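Local structure of UDP-N-Acetylglucosamine 2-Epimerase (Thermus thermophilus, 1V4V) at residues A[278-282]-A[283-287]; A[322-325]-A[326-330]; A[73-76]-A[77-81]; A[50-54]-A[55-59]. The protein probably interconverts UDP-N-acetylglucosamine and UDP-N-acetylmannosamine by inverting the sugar at C2, as a homodimeric two-domain member of the UDP-N-acetylglucosamine 2-epimerase family. All blocks are in the same frame, centred on the assembly; numbering follows the deposited sequence.

Contact 1 of 4, residues A[278-282]-A[283-287]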
ATOM      1  N   LEU A 278      27.542  28.706 -12.320  1.00 17.45           N
ATOM      2  CA  LEU A 278      27.815  27.280 -12.479  1.00 17.54           C
ATOM      3  C   LEU A 278      27.653  26.939 -13.957  1.00 19.03           C
ATOM      4  O   LEU A 278      26.630  27.265 -14.566  1.00 19.84           O
ATOM      5  CB  LEU A 278      26.828  26.422 -11.677  1.00 19.47           C
ATOM      6  CG  LEU A 278      26.899  24.932 -12.047  1.00 20.54           C
ATOM      7  CD1 LEU A 278      28.263  24.370 -11.633  1.00 21.72           C
ATOM      8  CD2 LEU A 278      25.766  24.157 -11.377  1.00 21.27           C
ATOM      9  N   VAL A 279      28.672  26.307 -14.532  1.00 18.49           N
ATOM     10  CA  VAL A 279      28.635  25.874 -15.925  1.00 19.08           C
ATOM     11  C   VAL A 279      28.566  24.353 -15.839  1.00 20.43           C
ATOM     12  O   VAL A 279      29.424  23.728 -15.216  1.00 21.32           O
ATOM     13  CB  VAL A 279      29.916  26.279 -16.683  1.00 20.14           C
ATOM     14  CG1 VAL A 279      29.873  25.741 -18.117  1.00 22.10           C
ATOM     15  CG2 VAL A 279      30.057  27.800 -16.690  1.00 22.24           C
ATOM     16  N   THR A 280      27.553  23.746 -16.447  1.00 20.26           N
ATOM     17  CA  THR A 280      27.439  22.293 -16.363  1.00 21.79           C
ATOM     18  C   THR A 280      26.621  21.693 -17.499  1.00 25.09           C
ATOM     19  O   THR A 280      26.038  22.415 -18.307  1.00 24.38           O
ATOM     20  CB  THR A 280      26.772  21.887 -15.032  1.00 21.31           C
ATOM     21  OG1 THR A 280      26.780  20.462 -14.900  1.00 22.90           O
ATOM     22  CG2 THR A 280      25.314  22.378 -14.991  1.00 22.21           C
ATOM     23  N   ASP A 281      26.594  20.366 -17.562  1.00 26.69           N
ATOM     24  CA  ASP A 281      25.794  19.669 -18.562  1.00 29.78           C
ATOM     25  C   ASP A 281      25.015  18.588 -17.829  1.00 31.53           C
ATOM     26  O   ASP A 281      24.435  17.689 -18.437  1.00 34.20           O
ATOM     27  CB  ASP A 281      26.669  19.056 -19.666  1.00 30.09           C
ATOM     28  CG  ASP A 281      27.599  17.965 -19.159  1.00 30.14           C
ATOM     29  OD1 ASP A 281      28.291  17.360 -20.002  1.00 32.50           O
ATOM     30  OD2 ASP A 281      27.648  17.712 -17.937  1.00 29.04           O
ATOM     31  N   SER A 282      24.999  18.708 -16.506  1.00 33.29           N
ATOM     32  CA  SER A 282      24.309  17.765 -15.632  1.00 34.58           C
ATOM     33  C   SER A 282      23.011  18.324 -15.059  1.00 32.36           C
ATOM     34  O   SER A 282      22.995  19.410 -14.489  1.00 31.78           O
ATOM     35  CB  SER A 282      25.226  17.365 -14.476  1.00 35.99           C
ATOM     36  OG  SER A 282      24.486  16.769 -13.422  1.00 42.01           O
ATOM     37  N   GLY A 283      21.926  17.570 -15.204  1.00 32.24           N
ATOM     38  CA  GLY A 283      20.651  18.017 -14.677  1.00 30.70           C
ATOM     39  C   GLY A 283      20.678  18.083 -13.160  1.00 29.21           C
ATOM     40  O   GLY A 283      20.131  19.006 -12.559  1.00 28.58           O
ATOM     41  N   GLY A 284      21.327  17.104 -12.538  1.00 29.70           N
ATOM     42  CA  GLY A 284      21.409  17.078 -11.088  1.00 29.07           C
ATOM     43  C   GLY A 284      22.132  18.287 -10.520  1.00 28.59           C
ATOM     44  O   GLY A 284      21.675  18.909  -9.558  1.00 26.95           O
ATOM     45  N   LEU A 285      23.268  18.629 -11.116  1.00 28.30           N
ATOM     46  CA  LEU A 285      24.031  19.774 -10.643  1.00 28.45           C
ATOM     47  C   LEU A 285      23.305  21.082 -10.931  1.00 26.69           C
ATOM     48  O   LEU A 285      23.402  22.039 -10.164  1.00 25.19           O
ATOM     49  CB  LEU A 285      25.423  19.776 -11.274  1.00 29.96           C
ATOM     50  CG  LEU A 285      26.341  18.729 -10.639  1.00 33.80           C
ATOM     51  CD1 LEU A 285      27.680  18.720 -11.332  1.00 35.24           C
ATOM     52  CD2 LEU A 285      26.523  19.046  -9.161  1.00 35.52           C
ATOM     53  N   GLN A 286      22.566  21.125 -12.033  1.00 25.86           N
ATOM     54  CA  GLN A 286      21.823  22.329 -12.370  1.00 26.59           C
ATOM     55  C   GLN A 286      20.803  22.584 -11.268  1.00 26.47           C
ATOM     56  O   GLN A 286      20.607  23.716 -10.834  1.00 25.50           O
ATOM     57  CB  GLN A 286      21.131  22.154 -13.729  1.00 28.87           C
ATOM     58  CG  GLN A 286      20.142  23.256 -14.083  1.00 32.50           C
ATOM     59  CD  GLN A 286      18.723  22.905 -13.685  1.00 34.77           C
ATOM     60  OE1 GLN A 286      18.197  21.866 -14.089  1.00 36.47           O
ATOM     61  NE2 GLN A 286      18.091  23.768 -12.896  1.00 36.92           N
ATOM     62  N   GLU A 287      20.161  21.520 -10.797  1.00 25.60           N
ATOM     63  CA  GLU A 287      19.179  21.667  -9.737  1.00 25.25           C
ATOM     64  C   GLU A 287      19.836  22.067  -8.426  1.00 24.87           C
ATOM     65  O   GLU A 287      19.247  22.794  -7.630  1.00 25.71           O
ATOM     66  CB  GLU A 287      18.381  20.373  -9.569  1.00 28.66           C
ATOM     67  CG  GLU A 287      17.432  20.128 -10.727  1.00 31.80           C
ATOM     68  CD  GLU A 287      16.465  18.995 -10.464  1.00 37.84           C
ATOM     69  OE1 GLU A 287      15.837  18.989  -9.382  1.00 39.89           O
ATOM     70  OE2 GLU A 287      16.326  18.123 -11.345  1.00 40.02           O
TER
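S282 closes the N-terminal end of helix 283-291: its OG accepts from L285 N at 3.2 Å in an almost straight bond (N-H...O 173°), a side-chain N-cap. With OG anti to the backbone N (chi1 163°), the hydroxyl is carried over the first helical turn. The carbonyl of S282 opens the regular helical bonding by taking Q286 N, 3.0 Å from S282 O. Packing is tight on the strand side. There T280 OG1 accepts from S282 N at 3.0 Å, an ST turn, and L285 CB lies 3.9 Å from the same T280 OG1. L278 CD2 reaches L285 O at 3.4 Å, and V296 of the next strand lies against L278, T280 and Q286. A valine in place of T280 would probably leave S282 N without its side-chain acceptor and the turn into the helix less firmly set. The opposite character appears at G283 and G284, which have no side chains, and at G284 the surface is exposed. The D281 carboxylate takes the backbone N atoms of H206 and R207. Strand, capped turn and glycine-rich helix start begin the beta-alpha-beta unit of strand 275-280, helix 283-291 and strand 296-298, part of a Rossmann-like domain of the GT-B fold.

Contact 2 of 4, residues A[322-325]-A[326-330]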
ATOM      1  N   GLU A 322      31.660  28.119 -30.458  1.00 22.61           N
ATOM      2  CA  GLU A 322      31.558  29.570 -30.589  1.00 22.06           C
ATOM      3  C   GLU A 322      30.360  30.079 -29.788  1.00 19.59           C
ATOM      4  O   GLU A 322      30.446  31.103 -29.106  1.00 19.52           O
ATOM      5  CB  GLU A 322      31.410  29.972 -32.061  1.00 23.47           C
ATOM      6  CG  GLU A 322      31.128  31.466 -32.262  1.00 24.55           C
ATOM      7  CD  GLU A 322      32.285  32.352 -31.841  1.00 24.63           C
ATOM      8  OE1 GLU A 322      32.074  33.572 -31.691  1.00 27.05           O
ATOM      9  OE2 GLU A 322      33.409  31.841 -31.667  1.00 27.30           O
ATOM     10  N   GLY A 323      29.244  29.361 -29.876  1.00 18.72           N
ATOM     11  CA  GLY A 323      28.051  29.755 -29.148  1.00 19.67           C
ATOM     12  C   GLY A 323      28.227  29.704 -27.638  1.00 20.22           C
ATOM     13  O   GLY A 323      27.733  30.572 -26.916  1.00 20.97           O
ATOM     14  N   VAL A 324      28.926  28.683 -27.150  1.00 19.00           N
ATOM     15  CA  VAL A 324      29.155  28.542 -25.717  1.00 18.77           C
ATOM     16  C   VAL A 324      29.967  29.737 -25.229  1.00 17.85           C
ATOM     17  O   VAL A 324      29.671  30.324 -24.186  1.00 17.78           O
ATOM     18  CB  VAL A 324      29.922  27.235 -25.399  1.00 18.00           C
ATOM     19  CG1 VAL A 324      30.350  27.223 -23.939  1.00 19.42           C
ATOM     20  CG2 VAL A 324      29.037  26.034 -25.697  1.00 19.41           C
ATOM     21  N   TYR A 325      31.000  30.091 -25.985  1.00 17.45           N
ATOM     22  CA  TYR A 325      31.836  31.230 -25.624  1.00 18.72           C
ATOM     23  C   TYR A 325      30.992  32.509 -25.573  1.00 19.44           C
ATOM     24  O   TYR A 325      31.061  33.278 -24.612  1.00 18.29           O
ATOM     25  CB  TYR A 325      32.965  31.397 -26.650  1.00 20.30           C
ATOM     26  CG  TYR A 325      33.744  32.691 -26.505  1.00 22.55           C
ATOM     27  CD1 TYR A 325      34.634  32.879 -25.450  1.00 22.49           C
ATOM     28  CD2 TYR A 325      33.569  33.736 -27.418  1.00 25.72           C
ATOM     29  CE1 TYR A 325      35.333  34.073 -25.300  1.00 23.82           C
ATOM     30  CE2 TYR A 325      34.263  34.937 -27.278  1.00 27.18           C
ATOM     31  CZ  TYR A 325      35.141  35.097 -26.215  1.00 27.22           C
ATOM     32  OH  TYR A 325      35.817  36.284 -26.054  1.00 29.98           O
ATOM     33  N   ARG A 326      30.200  32.738 -26.615  1.00 19.69           N
ATOM     34  CA  ARG A 326      29.368  33.938 -26.669  1.00 19.84           C
ATOM     35  C   ARG A 326      28.382  34.028 -25.509  1.00 18.42           C
ATOM     36  O   ARG A 326      28.243  35.080 -24.879  1.00 18.43           O
ATOM     37  CB  ARG A 326      28.603  33.995 -27.995  1.00 22.03           C
ATOM     38  CG  ARG A 326      29.493  34.197 -29.214  1.00 23.65           C
ATOM     39  CD  ARG A 326      28.657  34.371 -30.485  1.00 26.96           C
ATOM     40  NE  ARG A 326      29.496  34.388 -31.679  1.00 30.77           N
ATOM     41  CZ  ARG A 326      29.037  34.591 -32.911  1.00 33.57           C
ATOM     42  NH1 ARG A 326      27.744  34.793 -33.111  1.00 31.42           N
ATOM     43  NH2 ARG A 326      29.874  34.589 -33.941  1.00 31.56           N
ATOM     44  N   VAL A 327      27.699  32.926 -25.221  1.00 18.01           N
ATOM     45  CA  VAL A 327      26.716  32.914 -24.141  1.00 18.73           C
ATOM     46  C   VAL A 327      27.340  33.104 -22.763  1.00 18.76           C
ATOM     47  O   VAL A 327      26.871  33.913 -21.962  1.00 18.12           O
ATOM     48  CB  VAL A 327      25.901  31.602 -24.159  1.00 18.48           C
ATOM     49  CG1 VAL A 327      25.046  31.487 -22.905  1.00 20.67           C
ATOM     50  CG2 VAL A 327      25.010  31.576 -25.407  1.00 23.58           C
ATOM     51  N   VAL A 328      28.396  32.357 -22.476  1.00 17.31           N
ATOM     52  CA  VAL A 328      29.028  32.473 -21.168  1.00 16.39           C
ATOM     53  C   VAL A 328      29.673  33.846 -20.982  1.00 17.28           C
ATOM     54  O   VAL A 328      29.534  34.471 -19.928  1.00 16.89           O
ATOM     55  CB  VAL A 328      30.065  31.346 -20.966  1.00 16.58           C
ATOM     56  CG1 VAL A 328      30.776  31.509 -19.627  1.00 17.65           C
ATOM     57  CG2 VAL A 328      29.350  29.991 -21.007  1.00 17.61           C
ATOM     58  N   LYS A 329      30.372  34.326 -22.003  1.00 16.38           N
ATOM     59  CA  LYS A 329      31.011  35.635 -21.896  1.00 17.75           C
ATOM     60  C   LYS A 329      29.934  36.713 -21.729  1.00 17.84           C
ATOM     61  O   LYS A 329      30.064  37.612 -20.900  1.00 18.49           O
ATOM     62  CB  LYS A 329      31.860  35.924 -23.140  1.00 17.05           C
ATOM     63  CG  LYS A 329      32.498  37.316 -23.146  1.00 19.38           C
ATOM     64  CD  LYS A 329      33.416  37.492 -24.355  1.00 24.42           C
ATOM     65  CE  LYS A 329      34.092  38.860 -24.358  1.00 26.72           C
ATOM     66  NZ  LYS A 329      33.120  39.972 -24.532  1.00 27.02           N
ATOM     67  N   GLY A 330      28.867  36.608 -22.513  1.00 17.56           N
ATOM     68  CA  GLY A 330      27.788  37.582 -22.425  1.00 18.80           C
ATOM     69  C   GLY A 330      27.146  37.623 -21.048  1.00 19.69           C
ATOM     70  O   GLY A 330      26.872  38.696 -20.508  1.00 18.95           O
TER
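The Y325 ring has K329 CB over one face, while the guanidinium of R326 meets E322 OE1 at its edge, close to its plane. Beyond CB, the lysine chain runs alongside the tyrosine in the same direction, and K329 CD comes to 3.2 Å from Y325 OH, a van der Waals contact of the lysine methylene with the phenol oxygen. R223 of helix 214-227 adds a cation-pi contact to Y325. The ammonium of K329 goes on to a salt bridge with E333, its chain bending only at the last torsion.

E322 and R326, one helical turn apart, make the salt bridge. R326 NE donates to E322 OE1 at 2.7 Å (N-H...O 162°), using the anti lone pair of the oxygen; R326 NH2 adds a weak bond to the same E322 OE1 at 3.3 Å. Because the carboxylate and guanidinium planes stand 85° apart, one oxygen takes both donors and no paired two-oxygen bridge forms. E322 is bent at its second torsion (66°); the bend brings OE1 toward R326, and the extended R326 chain reaches back to meet it, its CG passing 3.2 Å from E322 O.

On the buried side V324 and V328 lie side by side, CG1 of V324 4.2 Å from CG2 of V328, facing helix 214-227. E322 OE2 is bridged to R223, so the carboxylate lies between two arginines, a setting likely to favour its ionised form and to tie helix 321-332 to helix 214-227.

Contact 3 of 4, residues A[73-76]-A[77-81]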
ATOM      1  N   PRO A  73      10.492 -11.533  -1.878  1.00 23.58           N
ATOM      2  CA  PRO A  73       9.667 -12.034  -0.769  1.00 23.13           C
ATOM      3  C   PRO A  73      10.494 -12.324   0.490  1.00 23.66           C
ATOM      4  O   PRO A  73      10.048 -12.073   1.611  1.00 21.60           O
ATOM      5  CB  PRO A  73       9.045 -13.304  -1.342  1.00 24.49           C
ATOM      6  CG  PRO A  73       8.938 -12.984  -2.814  1.00 24.28           C
ATOM      7  CD  PRO A  73      10.266 -12.321  -3.100  1.00 23.02           C
ATOM      8  N   ASP A  74      11.695 -12.858   0.297  1.00 23.21           N
ATOM      9  CA  ASP A  74      12.560 -13.176   1.429  1.00 25.75           C
ATOM     10  C   ASP A  74      13.064 -11.911   2.110  1.00 24.05           C
ATOM     11  O   ASP A  74      13.156 -11.859   3.337  1.00 25.23           O
ATOM     12  CB  ASP A  74      13.729 -14.044   0.971  1.00 28.69           C
ATOM     13  CG  ASP A  74      13.270 -15.374   0.399  1.00 32.07           C
ATOM     14  OD1 ASP A  74      12.647 -16.158   1.145  1.00 33.62           O
ATOM     15  OD2 ASP A  74      13.523 -15.631  -0.796  1.00 35.56           O
ATOM     16  N   LEU A  75      13.384 -10.888   1.326  1.00 25.07           N
ATOM     17  CA  LEU A  75      13.850  -9.633   1.907  1.00 26.11           C
ATOM     18  C   LEU A  75      12.761  -9.024   2.779  1.00 27.18           C
ATOM     19  O   LEU A  75      13.013  -8.643   3.919  1.00 26.33           O
ATOM     20  CB  LEU A  75      14.240  -8.625   0.822  1.00 26.35           C
ATOM     21  CG  LEU A  75      14.514  -7.224   1.389  1.00 27.10           C
ATOM     22  CD1 LEU A  75      15.749  -7.278   2.287  1.00 28.00           C
ATOM     23  CD2 LEU A  75      14.704  -6.218   0.267  1.00 26.30           C
ATOM     24  N   ALA A  76      11.548  -8.930   2.242  1.00 24.61           N
ATOM     25  CA  ALA A  76      10.439  -8.357   2.998  1.00 24.73           C
ATOM     26  C   ALA A  76      10.220  -9.118   4.304  1.00 23.98           C
ATOM     27  O   ALA A  76       9.984  -8.513   5.351  1.00 22.88           O
ATOM     28  CB  ALA A  76       9.155  -8.380   2.160  1.00 25.17           C
ATOM     29  N   ALA A  77      10.292 -10.444   4.238  1.00 22.29           N
ATOM     30  CA  ALA A  77      10.091 -11.275   5.417  1.00 23.39           C
ATOM     31  C   ALA A  77      11.199 -11.038   6.441  1.00 23.84           C
ATOM     32  O   ALA A  77      10.963 -11.103   7.645  1.00 23.63           O
ATOM     33  CB  ALA A  77      10.055 -12.744   5.018  1.00 22.46           C
ATOM     34  N   ARG A  78      12.401 -10.766   5.949  1.00 24.69           N
ATOM     35  CA  ARG A  78      13.558 -10.515   6.812  1.00 26.69           C
ATOM     36  C   ARG A  78      13.440  -9.167   7.525  1.00 26.66           C
ATOM     37  O   ARG A  78      13.835  -9.019   8.683  1.00 28.70           O
ATOM     38  CB  ARG A  78      14.843 -10.539   5.972  1.00 31.75           C
ATOM     39  CG  ARG A  78      16.106 -10.153   6.731  1.00 37.07           C
ATOM     40  CD  ARG A  78      17.012 -11.350   6.940  1.00 44.78           C
ATOM     41  NE  ARG A  78      18.159 -11.027   7.784  1.00 47.90           N
ATOM     42  CZ  ARG A  78      18.997 -11.932   8.280  1.00 50.64           C
ATOM     43  NH1 ARG A  78      18.818 -13.220   8.016  1.00 49.85           N
ATOM     44  NH2 ARG A  78      20.006 -11.551   9.049  1.00 50.76           N
ATOM     45  N   ILE A  79      12.886  -8.185   6.825  1.00 25.25           N
ATOM     46  CA  ILE A  79      12.730  -6.844   7.373  1.00 24.01           C
ATOM     47  C   ILE A  79      11.555  -6.646   8.326  1.00 24.53           C
ATOM     48  O   ILE A  79      11.706  -6.073   9.400  1.00 24.04           O
ATOM     49  CB  ILE A  79      12.570  -5.804   6.234  1.00 24.55           C
ATOM     50  CG1 ILE A  79      13.832  -5.765   5.373  1.00 25.36           C
ATOM     51  CG2 ILE A  79      12.216  -4.435   6.809  1.00 24.72           C
ATOM     52  CD1 ILE A  79      15.098  -5.358   6.123  1.00 28.69           C
ATOM     53  N   LEU A  80      10.382  -7.123   7.929  1.00 24.43           N
ATOM     54  CA  LEU A  80       9.166  -6.918   8.704  1.00 25.03           C
ATOM     55  C   LEU A  80       9.174  -7.127  10.224  1.00 25.25           C
ATOM     56  O   LEU A  80       8.855  -6.206  10.972  1.00 25.44           O
ATOM     57  CB  LEU A  80       8.021  -7.734   8.091  1.00 27.06           C
ATOM     58  CG  LEU A  80       6.620  -7.389   8.602  1.00 28.50           C
ATOM     59  CD1 LEU A  80       6.319  -5.920   8.314  1.00 30.98           C
ATOM     60  CD2 LEU A  80       5.587  -8.283   7.914  1.00 30.56           C
ATOM     61  N   PRO A  81       9.540  -8.330  10.697  1.00 25.65           N
ATOM     62  CA  PRO A  81       9.546  -8.574  12.146  1.00 25.91           C
ATOM     63  C   PRO A  81      10.515  -7.714  12.945  1.00 25.89           C
ATOM     64  O   PRO A  81      10.144  -7.130  13.961  1.00 26.11           O
ATOM     65  CB  PRO A  81       9.888 -10.062  12.252  1.00 26.67           C
ATOM     66  CG  PRO A  81       9.431 -10.624  10.925  1.00 26.89           C
ATOM     67  CD  PRO A  81       9.898  -9.555   9.968  1.00 24.64           C
TER
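L75 lays its CD1 against I79 CG1 at 3.9 Å, the two side chains running alongside each other and pointing the same way. They stand one turn apart on helix 72-89, an alpha-helix of the N-terminal Rossmann-like domain, and form a ridge that packs on helix 102-113 through L102 and A106. The leucine reaches its neighbour with CG anti to the backbone N; chi1 (171°) and chi2 (66°) together bring CD1 to I79. I79 keeps CG1 beside its backbone N, and this same CG1 lies 3.3 Å from L75 O, so the branch touches both the L75 carbonyl oxygen and its methyl.

A different face of the helix bears the small residues. A76 and A77, with only methyl groups, let the second subunit come close: A76 packs on L80 of the second subunit and A77 on P81 of the second subunit, and L80 and P81 make the reciprocal contacts. L80 also rests on W109 and A110 of its own chain, so it serves both the domain core and the dimer interface. R78 leads away along another side, its CB 3.3 Å from L75 O and its guanidinium in a long, weak ion pair with D64.

Backbone bonds run regularly up to the kink, where P81 N has no hydrogen to give to the turn before. Just ahead of it A76 O receives two donors: L80 N at 3.0 Å in a straight bond (172°), and I79 N at 3.3 Å in a weak, bent one.

Contact 4 of 4, residues A[50-54]-A[55-59]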
ATOM      1  N   GLN A  50      28.707   7.495   7.737  1.00 54.79           N
ATOM      2  CA  GLN A  50      29.604   8.573   7.346  1.00 55.08           C
ATOM      3  C   GLN A  50      28.862   9.663   6.578  1.00 53.11           C
ATOM      4  O   GLN A  50      29.230  10.837   6.636  1.00 53.66           O
ATOM      5  CB  GLN A  50      30.739   8.019   6.483  1.00 57.43           C
ATOM      6  CG  GLN A  50      31.995   8.866   6.515  1.00 61.32           C
ATOM      7  CD  GLN A  50      32.584   8.952   7.909  1.00 63.14           C
ATOM      8  OE1 GLN A  50      32.979   7.939   8.491  1.00 65.19           O
ATOM      9  NE2 GLN A  50      32.643  10.162   8.455  1.00 64.62           N
ATOM     10  N   ALA A  51      27.815   9.270   5.859  1.00 50.46           N
ATOM     11  CA  ALA A  51      27.023  10.218   5.087  1.00 46.76           C
ATOM     12  C   ALA A  51      26.259  11.157   6.014  1.00 45.50           C
ATOM     13  O   ALA A  51      26.144  12.353   5.750  1.00 45.25           O
ATOM     14  CB  ALA A  51      26.054   9.468   4.185  1.00 48.06           C
ATOM     15  N   LEU A  52      25.740  10.608   7.106  1.00 42.63           N
ATOM     16  CA  LEU A  52      24.994  11.406   8.070  1.00 41.41           C
ATOM     17  C   LEU A  52      25.919  12.323   8.868  1.00 40.66           C
ATOM     18  O   LEU A  52      25.467  13.283   9.487  1.00 39.15           O
ATOM     19  CB  LEU A  52      24.215  10.490   9.018  1.00 39.57           C
ATOM     20  CG  LEU A  52      22.965   9.830   8.423  1.00 40.94           C
ATOM     21  CD1 LEU A  52      22.433   8.755   9.364  1.00 40.12           C
ATOM     22  CD2 LEU A  52      21.908  10.896   8.172  1.00 37.39           C
ATOM     23  N   SER A  53      27.216  12.028   8.842  1.00 43.49           N
ATOM     24  CA  SER A  53      28.202  12.827   9.568  1.00 44.87           C
ATOM     25  C   SER A  53      28.218  14.287   9.141  1.00 44.81           C
ATOM     26  O   SER A  53      28.285  15.181   9.987  1.00 44.27           O
ATOM     27  CB  SER A  53      29.603  12.235   9.397  1.00 46.90           C
ATOM     28  OG  SER A  53      29.709  10.981  10.049  1.00 49.19           O
ATOM     29  N   LEU A  54      28.163  14.532   7.834  1.00 43.18           N
ATOM     30  CA  LEU A  54      28.169  15.897   7.317  1.00 43.26           C
ATOM     31  C   LEU A  54      27.108  16.748   7.984  1.00 42.28           C
ATOM     32  O   LEU A  54      27.346  17.911   8.297  1.00 43.34           O
ATOM     33  CB  LEU A  54      27.912  15.925   5.807  1.00 44.70           C
ATOM     34  CG  LEU A  54      27.626  17.338   5.261  1.00 44.67           C
ATOM     35  CD1 LEU A  54      28.912  18.154   5.257  1.00 46.49           C
ATOM     36  CD2 LEU A  54      27.047  17.267   3.863  1.00 44.21           C
ATOM     37  N   PHE A  55      25.932  16.167   8.195  1.00 40.63           N
ATOM     38  CA  PHE A  55      24.828  16.901   8.799  1.00 38.96           C
ATOM     39  C   PHE A  55      24.825  16.846  10.318  1.00 35.99           C
ATOM     40  O   PHE A  55      23.924  17.380  10.957  1.00 36.97           O
ATOM     41  CB  PHE A  55      23.495  16.374   8.261  1.00 40.72           C
ATOM     42  CG  PHE A  55      23.469  16.213   6.768  1.00 42.43           C
ATOM     43  CD1 PHE A  55      23.818  15.003   6.179  1.00 42.30           C
ATOM     44  CD2 PHE A  55      23.120  17.281   5.945  1.00 43.19           C
ATOM     45  CE1 PHE A  55      23.821  14.855   4.792  1.00 44.80           C
ATOM     46  CE2 PHE A  55      23.120  17.145   4.558  1.00 43.87           C
ATOM     47  CZ  PHE A  55      23.471  15.929   3.980  1.00 43.77           C
ATOM     48  N   GLY A  56      25.835  16.204  10.892  1.00 35.27           N
ATOM     49  CA  GLY A  56      25.919  16.104  12.338  1.00 33.85           C
ATOM     50  C   GLY A  56      24.823  15.236  12.929  1.00 33.66           C
ATOM     51  O   GLY A  56      24.238  15.576  13.960  1.00 33.85           O
ATOM     52  N   ILE A  57      24.553  14.110  12.276  1.00 31.58           N
ATOM     53  CA  ILE A  57      23.519  13.177  12.718  1.00 31.79           C
ATOM     54  C   ILE A  57      24.102  11.783  12.940  1.00 31.08           C
ATOM     55  O   ILE A  57      24.938  11.319  12.168  1.00 31.94           O
ATOM     56  CB  ILE A  57      22.380  13.086  11.666  1.00 30.38           C
ATOM     57  CG1 ILE A  57      21.687  14.442  11.533  1.00 29.14           C
ATOM     58  CG2 ILE A  57      21.359  12.018  12.072  1.00 30.93           C
ATOM     59  CD1 ILE A  57      20.686  14.513  10.391  1.00 28.75           C
ATOM     60  N   GLN A  58      23.657  11.125  14.006  1.00 32.00           N
ATOM     61  CA  GLN A  58      24.113   9.778  14.337  1.00 33.19           C
ATOM     62  C   GLN A  58      22.871   8.893  14.350  1.00 32.46           C
ATOM     63  O   GLN A  58      21.783   9.375  14.664  1.00 31.78           O
ATOM     64  CB  GLN A  58      24.749   9.761  15.729  1.00 38.06           C
ATOM     65  CG  GLN A  58      25.422  11.071  16.121  1.00 44.56           C
ATOM     66  CD  GLN A  58      26.571  11.445  15.209  1.00 48.56           C
ATOM     67  OE1 GLN A  58      27.046  12.584  15.224  1.00 52.57           O
ATOM     68  NE2 GLN A  58      27.036  10.485  14.415  1.00 51.16           N
ATOM     69  N   GLU A  59      23.015   7.614  14.017  1.00 33.18           N
ATOM     70  CA  GLU A  59      21.846   6.739  14.029  1.00 32.82           C
ATOM     71  C   GLU A  59      21.638   6.220  15.442  1.00 32.34           C
ATOM     72  O   GLU A  59      22.571   6.182  16.244  1.00 32.75           O
ATOM     73  CB  GLU A  59      22.003   5.564  13.049  1.00 36.12           C
ATOM     74  CG  GLU A  59      22.594   4.278  13.623  1.00 36.88           C
ATOM     75  CD  GLU A  59      24.105   4.288  13.661  1.00 39.40           C
ATOM     76  OE1 GLU A  59      24.699   3.224  13.941  1.00 40.23           O
ATOM     77  OE2 GLU A  59      24.698   5.356  13.407  1.00 42.62           O
TER
HETATM   78  O   HOH W   1      29.035  11.448  12.548  1.00 70.47           O
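A51 presents its carbonyl to the F55 ring, A51 O lying 3.5 Å from F55 CE1. Next, L52 O takes I57 N at 3.0 Å and a weak, bent bond from F55 N, while L52 CD2 meets I57 CG2 at 4.1 Å, the two side chains crossing. S53 O accepts G56 N at 2.8 Å, the donor standing well above the carbonyl plane in a type I turn from S53 to G56. With the positive phi of G56 (68°), the bonds back into the last turn make a Schellman motif. S53 OG also bonds to R49 O, and a water 2.6 Å from S53 OG connects it with Q58 NE2. L54 lays CD2 over one face of the F55 ring, 4.1 Å from its centroid, a CH-pi contact. F55 also packs on A22 of helix 15-29 and L184 of helix 177-188. A serine in place of F55 would probably leave L54 CD2 without its aromatic partner and open a gap beside A22 and L184. The helix end is thus seated between helix 15-29, which takes L52, F55 and I57, and helix 177-188, which takes L54 and F55, with I57 also reaching V38 of strand 34-40.

Overall arrangement
The four contacts are local and fall in two Rossmann-like domains. Contacts 3 and 4 belong to the domain built on the seven-stranded parallel sheet, contacts 1 and 2 to that on the six-stranded one. Contacts 1 and 2 have centres about 17 Å apart, and their nearest atoms are about 5 Å apart without touching; L299 lies against V279 of the former and V324 of the latter. Contact 4, on the other side of the chain's centre, is about 25 Å from contact 1 between centres. Contact 3 is farthest from contact 2, about 55 Å between centres, and alone among the four touches the second subunit. As in other GT-B enzymes, the substrate probably binds in the cleft between the two domains.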